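Di-haem cytochrome c peroxidase family protein (Burkholderia thailandensis E264, PDB 6NX0) carries two covalently bound c-type hemes, can reach an atypically stable bis-Fe(IV) state and probably acts as a peroxidase. Local coordinates at residues R167-R172 and G187-D192; P183-G188 and F322-I327; L318-G323 and L367-L372. One frame throughout, in Å; residues are numbered along the deposited sequence.

Overall arrangement
From the N terminus, interaction 1 (167-172 with 187-192) closes a short loop that holds the two strands 173-175 and 184-186. Interaction 2 (183-188 with 322-327) starts where that loop ends, shares Gly187 and Gly188 with it, and spans a long excursion of 133 residues, 60 of them in helices, to join the N-terminal heme region to the C-terminal one. Interaction 3 (318-323 with 367-372) shares Phe322 and Gly323 with interaction 2 and closes a loop within the C-terminal cytochrome c region. The three contacts thus follow one another, none lying within another. Arg368 of interaction 3 bonds back to Gly188 and Ser191 of interaction 1, tying the C-terminal contact to the first-heme loop.

Interaction 1 (R167-R172 and G187-D192); sequences RYVPRR and GGLFSD. With HEC (heme c), chain B.
Gly188 N donates to Pro170 O over 2.9 Å, a nearly straight bond (166°) that fastens the loop 187-192 to the loop 167-172. Both Gly187 and Gly188 have positive phi, and with no side chains there the backbones lie close together. Val169 packs its CG1 against Gly188 O (3.4 Å); in the conformer given, Leu189 CD2 lies against Val169 CB, though a second conformer makes this contact less certain. Arg172 lays the base of its side chain on the same glycine, CG resting 3.6 Å from Gly188 CA; its bent chain then carries NH1 to Gly193 O. The contact lies where the antiparallel strands 173-175 and 184-186 meet their flanking loops, and the loop after the second strand supplies backbone amides to the propionates of the first heme site. Two successive amides serve two different propionates: Phe190 N reaches heme c (chain B) O2A at 2.8 Å in a bent bond (137°), and Ser191 N reaches O1D at 2.9 Å. Arg158 and Arg194 also bond to this heme, adding positive charge around the carboxylates. From Phe190 CB, which sits near both oxygens of the D propionate, chi1 of -62° sends CG along that same propionate. Further out, CD1 comes within 3.4 Å of CGD, CE1 ends 4.0 Å from the meso carbon CHA, and the ring also touches Gln201 of helix 198-201. The iron of this heme carries water 1 at 2.2 Å, with His126 as protein axial ligand.

Interaction 2 (P183-G188 and F322-I327); sequences PAPFGG and FGYDAI. With HEC (heme c), chain C.
The Tyr324 ring presents its edge to segment 183-188: Pro185 O and Gly187 O both lie in the plane of the ring, the former 3.5 Å from CD1. Across from it, the Phe186 ring has water 2 over one face, towards the rim, and sets CD2 obliquely 3.4 Å from Gly323 CA. With CG anti to its carbonyl carbon (chi1 -71°), Tyr324 aims its hydroxyl along the opposing backbone, and OH donates to Gly187 O at 2.7 Å, tilted 30° from the carbonyl plane. One residue's two backbone groups are thereby gripped, since Gly187 N also donates to Phe322 O (2.9 Å, 167°). On the Pro185 side of these bonds, water 2 bridges the backbones, donating to Pro185 O at 2.7 Å and accepting from Tyr324 N at 3.0 Å. Pro185 CG packs on the tyrosine, and Leu348 of helix 348-354 touches both side chains. Past Tyr324 the chain reaches heme c (chain C), where Asp325 OD2 lies 3.4 Å from CBC and Ile327 CD1 meets CBD. This is the seam between the two heme-bearing cytochrome c regions of a di-heme cytochrome c peroxidase fold.

Interaction 3 (L318-G323 and L367-L372); sequences LFTDFG and LRTPGL. With HEC (heme c), chain C.
Leu318 O lies 3.5 Å from Gly371 CA, opening a contact in which an ST turn overlapping an Asx turn is bound to the chain leaving strand 367-368, inside the C-terminal cytochrome c region. Phe319 follows with CB packed on Leu372 CB at 4.0 Å, while its carbonyl oxygen receives an almost linear CA-H...O contact from Gly371 CA (170°). That oxygen also accepts from ND1 of His305, an axial ligand of heme c (chain C), and so probably helps to orient the imidazole. Thr320 holds OG1 anti to its backbone N (chi1 176°), where the hydroxyl donates to Thr369 O at 2.7 Å from above the carbonyl plane and accepts from Phe322 N at 2.8 Å, making the ST turn. Its methyl CG2 sits over one face of the Phe322 ring, toward the rim. In the Asx turn, Asp321 OD1 accepts from Gly323 N from above the carboxylate plane; water 3 links the same oxygen to Thr369 OG1. Phe322 brings its ring edge near Arg368 NE; that guanidinium bonds to Gly188 O through NH1 and to a propionate of the other heme through NH2. Gly323 O accepts from Thr369 N at 2.8 Å (169°), which continues the pairing of strands 324-325 and 367-368. The second segment then lies along the porphyrin, Leu372 CD2 3.6 Å from C3A and Pro370 CD 3.3 Å from C3D.

Interaction 1 (R167-R172 and G187-D192)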
# COMPACT_ATOMS: atom_id res chain seq x y z
N ARG A 167 -4.20 -7.69 5.63
CA ARG A 167 -5.21 -7.94 6.66
C ARG A 167 -4.99 -7.10 7.90
O ARG A 167 -5.92 -6.97 8.72
CB ARG A 167 -5.23 -9.43 7.01
CG ARG A 167 -4.03 -9.93 7.81
CD ARG A 167 -4.19 -11.44 8.08
NE ARG A 167 -3.17 -11.94 8.99
CZ ARG A 167 -3.12 -13.19 9.44
NH1 ARG A 167 -4.04 -14.05 9.04
NH2 ARG A 167 -2.16 -13.58 10.28
N TYR A 168 -3.82 -6.49 8.07
CA TYR A 168 -3.55 -5.65 9.22
C TYR A 168 -3.87 -4.18 8.99
O TYR A 168 -3.71 -3.39 9.91
CB TYR A 168 -2.08 -5.79 9.64
CG TYR A 168 -1.74 -7.18 10.10
CD1 TYR A 168 -2.07 -7.62 11.37
CD2 TYR A 168 -1.10 -8.08 9.25
CE1 TYR A 168 -1.79 -8.92 11.77
CE2 TYR A 168 -0.81 -9.36 9.66
CZ TYR A 168 -1.15 -9.77 10.91
OH TYR A 168 -0.90 -11.04 11.35
N VAL A 169 -4.31 -3.79 7.79
CA VAL A 169 -4.73 -2.40 7.57
C VAL A 169 -6.05 -2.19 8.30
O VAL A 169 -7.06 -2.80 7.91
CB VAL A 169 -4.87 -2.08 6.08
CG1 VAL A 169 -5.31 -0.61 5.94
CG2 VAL A 169 -3.56 -2.35 5.31
N PRO A 170 -6.11 -1.35 9.32
CA PRO A 170 -7.35 -1.19 10.09
C PRO A 170 -8.36 -0.34 9.34
O PRO A 170 -8.07 0.33 8.34
CB PRO A 170 -6.89 -0.52 11.37
CG PRO A 170 -5.66 0.21 11.01
CD PRO A 170 -5.01 -0.54 9.88
N ARG A 171 -9.60 -0.40 9.83
CA ARG A 171 -10.60 0.55 9.36
C ARG A 171 -10.12 1.98 9.64
O ARG A 171 -9.29 2.22 10.52
CB ARG A 171 -11.96 0.27 10.02
CG ARG A 171 -12.69 -0.98 9.49
CD ARG A 171 -14.13 -1.16 10.10
NE ARG A 171 -14.80 0.14 10.23
CZ ARG A 171 -15.32 0.64 11.35
NH1 ARG A 171 -15.35 -0.07 12.48
NH2 ARG A 171 -15.85 1.86 11.34
N ARG A 172 -10.70 2.93 8.91
CA ARG A 172 -10.35 4.33 9.12
C ARG A 172 -10.72 4.78 10.52
O ARG A 172 -11.80 4.46 11.02
CB ARG A 172 -11.08 5.23 8.11
CG ARG A 172 -10.70 5.08 6.64
CD ARG A 172 -11.49 6.10 5.81
NE ARG A 172 -12.91 5.76 5.77
CZ ARG A 172 -13.57 5.30 4.71
NH1 ARG A 172 -12.97 5.11 3.55
NH2 ARG A 172 -14.87 5.04 4.82
N GLY A 187 -5.50 4.21 8.93
CA GLY A 187 -6.32 3.16 8.35
C GLY A 187 -6.99 3.57 7.06
O GLY A 187 -6.78 4.65 6.51
N GLY A 188 -7.83 2.67 6.58
CA GLY A 188 -8.42 2.73 5.26
C GLY A 188 -7.52 2.12 4.21
O GLY A 188 -6.29 2.22 4.27
N LEU A 189 -8.16 1.48 3.22
CA LEU A 189 -7.45 0.86 2.12
C LEU A 189 -7.37 1.82 0.94
O LEU A 189 -8.11 2.79 0.83
CB LEU A 189 -8.12 -0.46 1.73
CG LEU A 189 -7.98 -1.52 2.83
CD1 LEU A 189 -9.09 -2.53 2.71
CD2 LEU A 189 -6.63 -2.21 2.74
N PHE A 190 -6.41 1.52 0.06
CA PHE A 190 -5.85 2.42 -0.93
C PHE A 190 -4.97 3.48 -0.25
O PHE A 190 -5.08 3.73 0.96
CB PHE A 190 -6.91 3.12 -1.79
CG PHE A 190 -7.76 2.18 -2.61
CD1 PHE A 190 -7.19 1.42 -3.63
CD2 PHE A 190 -9.13 2.09 -2.40
CE1 PHE A 190 -7.99 0.59 -4.42
CE2 PHE A 190 -9.92 1.27 -3.18
CZ PHE A 190 -9.36 0.53 -4.20
N SER A 191 -4.11 4.13 -1.03
CA SER A 191 -3.15 5.08 -0.47
C SER A 191 -3.81 6.36 0.01
O SER A 191 -3.18 7.10 0.78
CB SER A 191 -2.08 5.43 -1.49
OG SER A 191 -1.23 4.32 -1.73
N ASP A 192 -5.05 6.62 -0.40
CA ASP A 192 -5.85 7.73 0.10
C ASP A 192 -6.95 7.27 1.05
O ASP A 192 -7.83 8.07 1.41
CB ASP A 192 -6.42 8.53 -1.07
CG ASP A 192 -7.30 7.69 -1.98
OD1 ASP A 192 -7.72 6.59 -1.58
OD2 ASP A 192 -7.59 8.13 -3.12
FE HEC B . -5.56 -4.10 -6.67
CHA HEC B . -4.72 -1.66 -4.35
CHB HEC B . -7.06 -5.90 -4.21
CHC HEC B . -7.21 -5.98 -9.03
CHD HEC B . -4.19 -2.21 -9.20
NA HEC B . -5.75 -3.87 -4.66
C1A HEC B . -5.36 -2.78 -3.90
C2A HEC B . -5.70 -3.04 -2.53
C3A HEC B . -6.25 -4.27 -2.48
C4A HEC B . -6.38 -4.77 -3.83
CMA HEC B . -6.85 -4.95 -1.26
CAA HEC B . -5.46 -2.07 -1.36
CBA HEC B . -4.15 -2.40 -0.66
CGA HEC B . -3.77 -1.40 0.39
O1A HEC B . -2.78 -1.71 1.12
O2A HEC B . -4.34 -0.26 0.41
NB HEC B . -6.89 -5.62 -6.65
C1B HEC B . -7.41 -6.21 -5.50
C2B HEC B . -8.32 -7.24 -5.90
C3B HEC B . -8.45 -7.21 -7.23
C4B HEC B . -7.53 -6.22 -7.72
CMB HEC B . -9.07 -8.15 -4.92
CAB HEC B . -9.29 -8.12 -8.15
CBB HEC B . -10.80 -7.85 -7.91
NC HEC B . -5.65 -4.11 -8.70
C1C HEC B . -6.37 -5.01 -9.48
C2C HEC B . -5.90 -4.86 -10.84
C3C HEC B . -5.04 -3.84 -10.91
C4C HEC B . -4.89 -3.33 -9.57
CMC HEC B . -6.27 -5.82 -11.98
CAC HEC B . -4.05 -3.54 -12.06
CBC HEC B . -4.77 -3.03 -13.31
ND HEC B . -4.59 -2.32 -6.75
C1D HEC B . -4.08 -1.73 -7.92
C2D HEC B . -3.55 -0.44 -7.58
C3D HEC B . -3.77 -0.24 -6.13
C4D HEC B . -4.41 -1.44 -5.66
CMD HEC B . -3.00 0.58 -8.57
CAD HEC B . -3.42 1.00 -5.29
CBD HEC B . -4.42 2.07 -5.67
CGD HEC B . -4.48 3.22 -4.68
O1D HEC B . -3.70 3.20 -3.70
O2D HEC B . -5.26 4.17 -4.98
O HOH W 1 -7.24 -2.71 -6.82

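Interaction 2 (P183-G188 and F322-I327)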
# COMPACT_ATOMS: atom_id res chain seq x y z
N PRO A 183 -5.39 15.20 16.80
CA PRO A 183 -5.71 13.83 16.36
C PRO A 183 -5.32 13.61 14.91
O PRO A 183 -5.44 14.51 14.07
CB PRO A 183 -7.23 13.75 16.54
CG PRO A 183 -7.71 15.21 16.59
CD PRO A 183 -6.53 16.11 16.61
N ALA A 184 -4.87 12.39 14.62
CA ALA A 184 -4.40 12.09 13.28
C ALA A 184 -5.16 10.91 12.68
O ALA A 184 -5.66 10.05 13.41
CB ALA A 184 -2.90 11.77 13.30
N PRO A 185 -5.25 10.86 11.35
CA PRO A 185 -5.97 9.78 10.68
C PRO A 185 -5.10 8.54 10.51
O PRO A 185 -3.88 8.63 10.30
CB PRO A 185 -6.31 10.40 9.32
CG PRO A 185 -5.12 11.32 9.07
CD PRO A 185 -4.76 11.88 10.40
N PHE A 186 -5.75 7.39 10.62
CA PHE A 186 -5.12 6.09 10.41
C PHE A 186 -6.07 5.17 9.67
O PHE A 186 -7.29 5.26 9.81
CB PHE A 186 -4.73 5.43 11.74
CG PHE A 186 -3.73 6.20 12.52
CD1 PHE A 186 -4.15 7.20 13.39
CD2 PHE A 186 -2.38 5.97 12.37
CE1 PHE A 186 -3.22 7.94 14.11
CE2 PHE A 186 -1.45 6.70 13.08
CZ PHE A 186 -1.88 7.70 13.95
N GLY A 187 -5.50 4.21 8.93
CA GLY A 187 -6.32 3.16 8.35
C GLY A 187 -6.99 3.57 7.06
O GLY A 187 -6.78 4.65 6.51
N GLY A 188 -7.83 2.67 6.58
CA GLY A 188 -8.42 2.73 5.26
C GLY A 188 -7.52 2.12 4.21
O GLY A 188 -6.29 2.22 4.27
N PHE A 322 0.20 2.67 9.70
CA PHE A 322 -1.01 2.91 8.91
C PHE A 322 -1.52 4.34 9.03
O PHE A 322 -2.68 4.60 8.70
CB PHE A 322 -2.11 1.91 9.27
CG PHE A 322 -1.64 0.48 9.14
CD1 PHE A 322 -1.49 -0.11 7.89
CD2 PHE A 322 -1.28 -0.25 10.26
CE1 PHE A 322 -1.02 -1.43 7.76
CE2 PHE A 322 -0.82 -1.57 10.13
CZ PHE A 322 -0.69 -2.14 8.87
N GLY A 323 -0.63 5.25 9.42
CA GLY A 323 -0.90 6.67 9.38
C GLY A 323 -0.59 7.26 8.03
O GLY A 323 -0.29 6.56 7.07
N TYR A 324 -0.69 8.59 7.97
CA TYR A 324 -0.58 9.36 6.74
C TYR A 324 0.48 10.44 6.88
O TYR A 324 0.57 11.10 7.93
CB TYR A 324 -1.94 10.01 6.38
CG TYR A 324 -2.94 8.97 5.93
CD1 TYR A 324 -3.64 8.18 6.84
CD2 TYR A 324 -3.17 8.76 4.57
CE1 TYR A 324 -4.52 7.19 6.41
CE2 TYR A 324 -4.03 7.80 4.14
CZ TYR A 324 -4.72 7.02 5.05
OH TYR A 324 -5.57 6.07 4.53
N ASP A 325 1.28 10.63 5.84
CA ASP A 325 2.18 11.77 5.81
C ASP A 325 2.42 12.22 4.38
O ASP A 325 1.99 11.59 3.42
CB ASP A 325 3.50 11.44 6.52
CG ASP A 325 3.95 12.57 7.44
OD1 ASP A 325 3.95 13.75 7.00
OD2 ASP A 325 4.23 12.26 8.62
N ALA A 326 3.08 13.36 4.26
CA ALA A 326 3.24 14.09 3.01
C ALA A 326 4.74 14.25 2.78
O ALA A 326 5.34 15.21 3.27
CB ALA A 326 2.52 15.43 3.06
N ILE A 327 5.34 13.34 2.02
CA ILE A 327 6.78 13.43 1.75
C ILE A 327 7.09 13.96 0.35
O ILE A 327 8.28 14.21 0.05
CB ILE A 327 7.50 12.08 2.00
CG1 ILE A 327 7.14 11.00 0.96
CG2 ILE A 327 7.22 11.56 3.41
CD1 ILE A 327 8.04 9.76 1.02
FE HEC C . 9.09 6.08 3.90
CHA HEC C . 7.24 5.26 1.13
CHB HEC C . 11.55 3.90 2.92
CHC HEC C . 11.21 7.37 6.27
CHD HEC C . 6.53 7.99 5.13
NA HEC C . 9.32 4.79 2.36
C1A HEC C . 8.40 4.58 1.35
C2A HEC C . 9.00 3.66 0.41
C3A HEC C . 10.14 3.21 0.96
C4A HEC C . 10.37 3.92 2.20
CMA HEC C . 11.17 2.30 0.31
CAA HEC C . 8.31 3.11 -0.85
CBA HEC C . 7.52 1.85 -0.55
CGA HEC C . 6.70 1.30 -1.69
O1A HEC C . 5.91 0.36 -1.40
O2A HEC C . 6.61 1.94 -2.78
NB HEC C . 10.97 5.71 4.51
C1B HEC C . 11.81 4.71 3.99
C2B HEC C . 13.07 4.76 4.71
C3B HEC C . 13.02 5.75 5.60
C4B HEC C . 11.68 6.33 5.51
CMB HEC C . 14.22 3.75 4.49
CAB HEC C . 14.14 6.30 6.52
CBB HEC C . 15.34 6.78 5.67
NC HEC C . 8.89 7.36 5.46
C1C HEC C . 9.91 7.80 6.27
C2C HEC C . 9.35 8.78 7.17
C3C HEC C . 8.04 8.88 6.93
C4C HEC C . 7.72 8.01 5.81
CMC HEC C . 10.21 9.44 8.27
CAC HEC C . 6.99 9.59 7.79
CBC HEC C . 7.31 11.10 7.79
ND HEC C . 7.22 6.49 3.27
C1D HEC C . 6.33 7.33 3.95
C2D HEC C . 5.20 7.57 3.09
C3D HEC C . 5.45 6.82 1.84
C4D HEC C . 6.69 6.13 2.03
CMD HEC C . 3.98 8.43 3.38
CAD HEC C . 4.55 6.80 0.59
CBD HEC C . 4.90 8.00 -0.26
CGD HEC C . 4.35 7.85 -1.66
O1D HEC C . 3.89 6.74 -2.02
O2D HEC C . 4.54 8.81 -2.46
O HOH W 2 -1.44 9.79 10.60

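Interaction 3 (L318-G323 and L367-L372)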
# COMPACT_ATOMS: atom_id res chain seq x y z
N LEU A 318 5.36 -4.32 11.30
CA LEU A 318 4.71 -4.19 10.00
C LEU A 318 5.29 -3.05 9.18
O LEU A 318 4.94 -2.91 8.00
CB LEU A 318 3.19 -4.00 10.18
CG LEU A 318 2.49 -5.18 10.89
CD1 LEU A 318 1.03 -4.89 11.16
CD2 LEU A 318 2.64 -6.46 10.08
N PHE A 319 6.21 -2.26 9.75
CA PHE A 319 6.93 -1.21 9.04
C PHE A 319 6.00 -0.12 8.53
O PHE A 319 6.25 0.53 7.51
CB PHE A 319 7.80 -1.84 7.94
CG PHE A 319 8.89 -2.68 8.52
CD1 PHE A 319 10.08 -2.10 8.94
CD2 PHE A 319 8.69 -4.02 8.75
CE1 PHE A 319 11.07 -2.88 9.53
CE2 PHE A 319 9.70 -4.79 9.35
CZ PHE A 319 10.86 -4.21 9.73
N THR A 320 4.94 0.09 9.29
CA THR A 320 4.02 1.19 9.12
C THR A 320 3.11 1.22 10.33
O THR A 320 2.81 0.18 10.92
CB THR A 320 3.17 1.09 7.84
OG1 THR A 320 2.26 2.20 7.87
CG2 THR A 320 2.41 -0.23 7.77
N ASP A 321 2.70 2.42 10.69
CA ASP A 321 1.65 2.61 11.68
C ASP A 321 0.28 2.82 11.03
O ASP A 321 -0.70 3.05 11.74
CB ASP A 321 2.00 3.79 12.61
CG ASP A 321 2.10 5.13 11.89
OD1 ASP A 321 1.94 5.20 10.65
OD2 ASP A 321 2.36 6.14 12.61
N PHE A 322 0.20 2.67 9.70
CA PHE A 322 -1.01 2.91 8.91
C PHE A 322 -1.52 4.34 9.03
O PHE A 322 -2.68 4.60 8.70
CB PHE A 322 -2.11 1.91 9.27
CG PHE A 322 -1.64 0.48 9.14
CD1 PHE A 322 -1.49 -0.11 7.89
CD2 PHE A 322 -1.28 -0.25 10.26
CE1 PHE A 322 -1.02 -1.43 7.76
CE2 PHE A 322 -0.82 -1.57 10.13
CZ PHE A 322 -0.69 -2.14 8.87
N GLY A 323 -0.63 5.25 9.42
CA GLY A 323 -0.90 6.67 9.38
C GLY A 323 -0.59 7.26 8.03
O GLY A 323 -0.29 6.56 7.07
N LEU A 367 -0.49 10.72 2.10
CA LEU A 367 -0.67 9.37 1.60
C LEU A 367 -0.40 8.39 2.73
O LEU A 367 0.36 8.69 3.65
CB LEU A 367 0.27 9.10 0.41
CG LEU A 367 0.01 9.95 -0.82
CD1 LEU A 367 1.22 9.87 -1.75
CD2 LEU A 367 -1.26 9.44 -1.51
N ARG A 368 -1.01 7.21 2.66
CA ARG A 368 -0.85 6.22 3.73
C ARG A 368 0.57 5.66 3.70
O ARG A 368 1.06 5.23 2.66
CB ARG A 368 -1.86 5.08 3.61
CG ARG A 368 -2.19 4.41 4.97
CD ARG A 368 -3.12 3.19 4.87
NE ARG A 368 -2.36 2.06 4.33
CZ ARG A 368 -2.74 1.26 3.35
NH1 ARG A 368 -3.94 1.36 2.78
NH2 ARG A 368 -1.88 0.35 2.93
N THR A 369 1.24 5.67 4.85
CA THR A 369 2.59 5.14 4.93
C THR A 369 2.56 3.65 4.61
O THR A 369 1.89 2.89 5.32
CB THR A 369 3.17 5.38 6.30
OG1 THR A 369 3.20 6.80 6.51
CG2 THR A 369 4.55 4.78 6.40
N PRO A 370 3.25 3.20 3.56
CA PRO A 370 3.18 1.78 3.19
C PRO A 370 4.10 0.94 4.06
O PRO A 370 5.18 1.39 4.45
CB PRO A 370 3.67 1.77 1.74
CG PRO A 370 4.63 2.92 1.70
CD PRO A 370 4.09 3.97 2.62
N GLY A 371 3.68 -0.29 4.33
CA GLY A 371 4.59 -1.24 4.93
C GLY A 371 5.67 -1.59 3.93
O GLY A 371 5.46 -1.51 2.73
N LEU A 372 6.84 -1.95 4.45
CA LEU A 372 8.04 -2.18 3.65
C LEU A 372 8.39 -3.65 3.47
O LEU A 372 9.43 -3.96 2.87
CB LEU A 372 9.23 -1.42 4.27
CG LEU A 372 9.02 0.10 4.37
CD1 LEU A 372 10.26 0.79 4.93
CD2 LEU A 372 8.66 0.68 3.02
FE HEC C . 9.09 6.08 3.90
CHA HEC C . 7.24 5.26 1.13
CHB HEC C . 11.55 3.90 2.92
CHC HEC C . 11.21 7.37 6.27
CHD HEC C . 6.53 7.99 5.13
NA HEC C . 9.32 4.79 2.36
C1A HEC C . 8.40 4.58 1.35
C2A HEC C . 9.00 3.66 0.41
C3A HEC C . 10.14 3.21 0.96
C4A HEC C . 10.37 3.92 2.20
CMA HEC C . 11.17 2.30 0.31
CAA HEC C . 8.31 3.11 -0.85
CBA HEC C . 7.52 1.85 -0.55
CGA HEC C . 6.70 1.30 -1.69
O1A HEC C . 5.91 0.36 -1.40
O2A HEC C . 6.61 1.94 -2.78
NB HEC C . 10.97 5.71 4.51
C1B HEC C . 11.81 4.71 3.99
C2B HEC C . 13.07 4.76 4.71
C3B HEC C . 13.02 5.75 5.60
C4B HEC C . 11.68 6.33 5.51
CMB HEC C . 14.22 3.75 4.49
CAB HEC C . 14.14 6.30 6.52
CBB HEC C . 15.34 6.78 5.67
NC HEC C . 8.89 7.36 5.46
C1C HEC C . 9.91 7.80 6.27
C2C HEC C . 9.35 8.78 7.17
C3C HEC C . 8.04 8.88 6.93
C4C HEC C . 7.72 8.01 5.81
CMC HEC C . 10.21 9.44 8.27
CAC HEC C . 6.99 9.59 7.79
CBC HEC C . 7.31 11.10 7.79
ND HEC C . 7.22 6.49 3.27
C1D HEC C . 6.33 7.33 3.95
C2D HEC C . 5.20 7.57 3.09
C3D HEC C . 5.45 6.82 1.84
C4D HEC C . 6.69 6.13 2.03
CMD HEC C . 3.98 8.43 3.38
CAD HEC C . 4.55 6.80 0.59
CBD HEC C . 4.90 8.00 -0.26
CGD HEC C . 4.35 7.85 -1.66
O1D HEC C . 3.89 6.74 -2.02
O2D HEC C . 4.54 8.81 -2.46
O HOH W 3 3.18 7.24 9.24